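Local coordinates for protein fiber (Human adenovirus 35, PDB 2QLK) that forms the trimeric head of the viral fibre, the knob domain that attaches the adenovirus to its host-cell receptor CD46, at residues T136-S139 and E140-H144. Residues are numbered along the deposited sequence; the frame is centred on the assembly and turned at random.
Sequences TRDS and ENYIH
Arg137 meets Glu140 by its stem more than by its charge: CB lies 3.3 Å from OE2 of Glu140, whereas NE of Arg137 stays 4.2 Å from that same OE2. With guanidinium and carboxylate planes 75° apart, the pair is an association of opposite charges short of a salt bridge. The acid reaches back because CG of Glu140 sits between its backbone N and carbonyl carbon (chi1 78°) and the chain bends again at chi2, folding the carboxylate over the backbone of Arg137. There OE2 of Glu140 lies 2.5 Å from Arg137 O and 2.8 Å from Asn141 OD1; oxygens this close suggest that the acid probably carries a proton.

Asp138 supplies two contacts. Its carbonyl O accepts Asn141 N at 2.9 Å, an i to i+3 bond characteristic of a tight turn. Its side chain, with CG anti to the backbone N, brings OD2 to 3.1 Å from CE2 of Tyr142, at the ring edge; carboxylate and ring planes stand 88° apart. The Tyr142 hydroxyl is 3.2 Å from the same OD2, but its proton has another acceptor within reach. Asp138 OD1 is held by Ser168.

Ser139 repeats the i to i+3 pattern: its O takes Tyr142 N at 3.3 Å and also lies in the plane of the Tyr142 ring, at its edge. These two successive bonds describe a short 3-10 turn leading directly into strand 142-150.

That strand is, within this chain, an outermost strand of a four-stranded antiparallel sheet of the knob. Asn141 is tied to Leu166 at the end of neighbouring strand 157-166 and Tyr142 touches Met165 there, while Ser139 and Tyr142 pack against Arg155 and Met150 of a second subunit, placing the turn at the trimer interface.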
ATOM      1  N   THR A 136       1.608  21.139  16.636  1.00112.05           N
ATOM      2  CA  THR A 136       0.711  21.967  15.836  1.00113.07           C
ATOM      3  C   THR A 136       0.784  21.345  14.451  1.00112.68           C
ATOM      4  O   THR A 136      -0.146  21.437  13.647  1.00112.79           O
ATOM      5  CB  THR A 136       1.213  23.432  15.749  1.00147.11           C
ATOM      6  OG1 THR A 136       1.386  23.965  17.069  1.00148.45           O
ATOM      7  CG2 THR A 136       0.212  24.297  14.988  1.00147.61           C
ATOM      8  N   ARG A 137       1.924  20.711  14.198  1.00105.39           N
ATOM      9  CA  ARG A 137       2.196  20.031  12.942  1.00104.54           C
ATOM     10  C   ARG A 137       2.824  18.679  13.265  1.00103.59           C
ATOM     11  O   ARG A 137       3.986  18.422  12.942  1.00103.64           O
ATOM     12  CB  ARG A 137       3.147  20.862  12.081  1.00 77.45           C
ATOM     13  CG  ARG A 137       2.535  22.141  11.525  1.00 77.47           C
ATOM     14  CD  ARG A 137       3.534  22.844  10.631  1.00 77.49           C
ATOM     15  NE  ARG A 137       4.071  21.948   9.610  1.00 77.10           N
ATOM     16  CZ  ARG A 137       5.030  22.286   8.753  1.00 77.40           C
ATOM     17  NH1 ARG A 137       5.561  23.503   8.799  1.00 77.58           N
ATOM     18  NH2 ARG A 137       5.457  21.415   7.848  1.00 77.41           N
ATOM     19  N   ASP A 138       2.041  17.828  13.919  1.00102.01           N
ATOM     20  CA  ASP A 138       2.477  16.493  14.308  1.00 99.95           C
ATOM     21  C   ASP A 138       1.627  15.477  13.548  1.00 98.19           C
ATOM     22  O   ASP A 138       2.063  14.351  13.287  1.00 97.99           O
ATOM     23  CB  ASP A 138       2.290  16.312  15.818  1.00103.94           C
ATOM     24  CG  ASP A 138       2.934  15.044  16.343  1.00104.06           C
ATOM     25  OD1 ASP A 138       4.165  14.902  16.191  1.00104.14           O
ATOM     26  OD2 ASP A 138       2.209  14.194  16.910  1.00103.35           O
ATOM     27  N   SER A 139       0.414  15.896  13.187  1.00 89.42           N
ATOM     28  CA  SER A 139      -0.529  15.051  12.457  1.00 86.11           C
ATOM     29  C   SER A 139       0.016  14.564  11.117  1.00 83.19           C
ATOM     30  O   SER A 139      -0.148  13.392  10.773  1.00 83.08           O
ATOM     31  CB  SER A 139      -1.849  15.801  12.231  1.00 86.42           C
ATOM     32  OG  SER A 139      -2.516  16.048  13.459  1.00 86.52           O
ATOM     33  N   GLU A 140       0.657  15.454  10.360  1.00 60.21           N
ATOM     34  CA  GLU A 140       1.208  15.060   9.066  1.00 56.68           C
ATOM     35  C   GLU A 140       2.513  14.285   9.252  1.00 52.64           C
ATOM     36  O   GLU A 140       3.255  14.048   8.298  1.00 53.29           O
ATOM     37  CB  GLU A 140       1.431  16.279   8.153  1.00 89.18           C
ATOM     38  CG  GLU A 140       2.670  17.120   8.437  1.00 91.58           C
ATOM     39  CD  GLU A 140       2.545  17.954   9.692  1.00 92.96           C
ATOM     40  OE1 GLU A 140       1.508  18.638   9.847  1.00 92.80           O
ATOM     41  OE2 GLU A 140       3.490  17.938  10.513  1.00 93.33           O
ATOM     42  N   ASN A 141       2.776  13.899  10.497  1.00 44.16           N
ATOM     43  CA  ASN A 141       3.960  13.132  10.843  1.00 38.33           C
ATOM     44  C   ASN A 141       3.599  11.672  11.107  1.00 33.31           C
ATOM     45  O   ASN A 141       4.417  10.889  11.598  1.00 31.35           O
ATOM     46  CB  ASN A 141       4.633  13.742  12.063  1.00 54.67           C
ATOM     47  CG  ASN A 141       5.590  14.848  11.692  1.00 56.34           C
ATOM     48  OD1 ASN A 141       5.205  15.828  11.054  1.00 59.34           O
ATOM     49  ND2 ASN A 141       6.848  14.693  12.080  1.00 55.95           N
ATOM     50  N   TYR A 142       2.365  11.305  10.778  1.00 29.93           N
ATOM     51  CA  TYR A 142       1.920   9.933  10.976  1.00 25.73           C
ATOM     52  C   TYR A 142       1.434   9.237   9.712  1.00 20.74           C
ATOM     53  O   TYR A 142       0.845   9.872   8.815  1.00 18.13           O
ATOM     54  CB  TYR A 142       0.770   9.892  11.986  1.00 45.08           C
ATOM     55  CG  TYR A 142       1.155  10.186  13.423  1.00 50.16           C
ATOM     56  CD1 TYR A 142       1.783   9.220  14.212  1.00 52.82           C
ATOM     57  CD2 TYR A 142       0.877  11.427  13.998  1.00 51.02           C
ATOM     58  CE1 TYR A 142       2.120   9.488  15.550  1.00 54.48           C
ATOM     59  CE2 TYR A 142       1.207  11.703  15.321  1.00 54.05           C
ATOM     60  CZ  TYR A 142       1.825  10.731  16.095  1.00 55.78           C
ATOM     61  OH  TYR A 142       2.122  11.001  17.418  1.00 59.54           O
ATOM     62  N   ILE A 143       1.728   7.940   9.645  1.00 17.56           N
ATOM     63  CA  ILE A 143       1.210   7.059   8.614  1.00 18.55           C
ATOM     64  C   ILE A 143       0.375   6.075   9.460  1.00 19.28           C
ATOM     65  O   ILE A 143       0.831   5.592  10.530  1.00 15.05           O
ATOM     66  CB  ILE A 143       2.313   6.291   7.859  1.00 20.83           C
ATOM     67  CG1 ILE A 143       3.096   7.277   6.973  1.00 22.07           C
ATOM     68  CG2 ILE A 143       1.691   5.170   6.985  1.00 18.39           C
ATOM     69  CD1 ILE A 143       4.303   6.664   6.260  1.00 21.22           C
ATOM     70  N   HIS A 144      -0.862   5.815   9.037  1.00 22.72           N
ATOM     71  CA  HIS A 144      -1.728   4.884   9.787  1.00 20.96           C
ATOM     72  C   HIS A 144      -2.253   3.857   8.817  1.00 20.13           C
ATOM     73  O   HIS A 144      -2.630   4.198   7.698  1.00 19.41           O
ATOM     74  CB  HIS A 144      -2.926   5.591  10.414  1.00 27.68           C
ATOM     75  CG  HIS A 144      -2.563   6.735  11.295  1.00 32.02           C
ATOM     76  ND1 HIS A 144      -2.686   8.050  10.892  1.00 32.43           N
ATOM     77  CD2 HIS A 144      -2.077   6.769  12.558  1.00 32.76           C
ATOM     78  CE1 HIS A 144      -2.290   8.843  11.872  1.00 31.87           C
ATOM     79  NE2 HIS A 144      -1.915   8.092  12.894  1.00 35.04           N
TER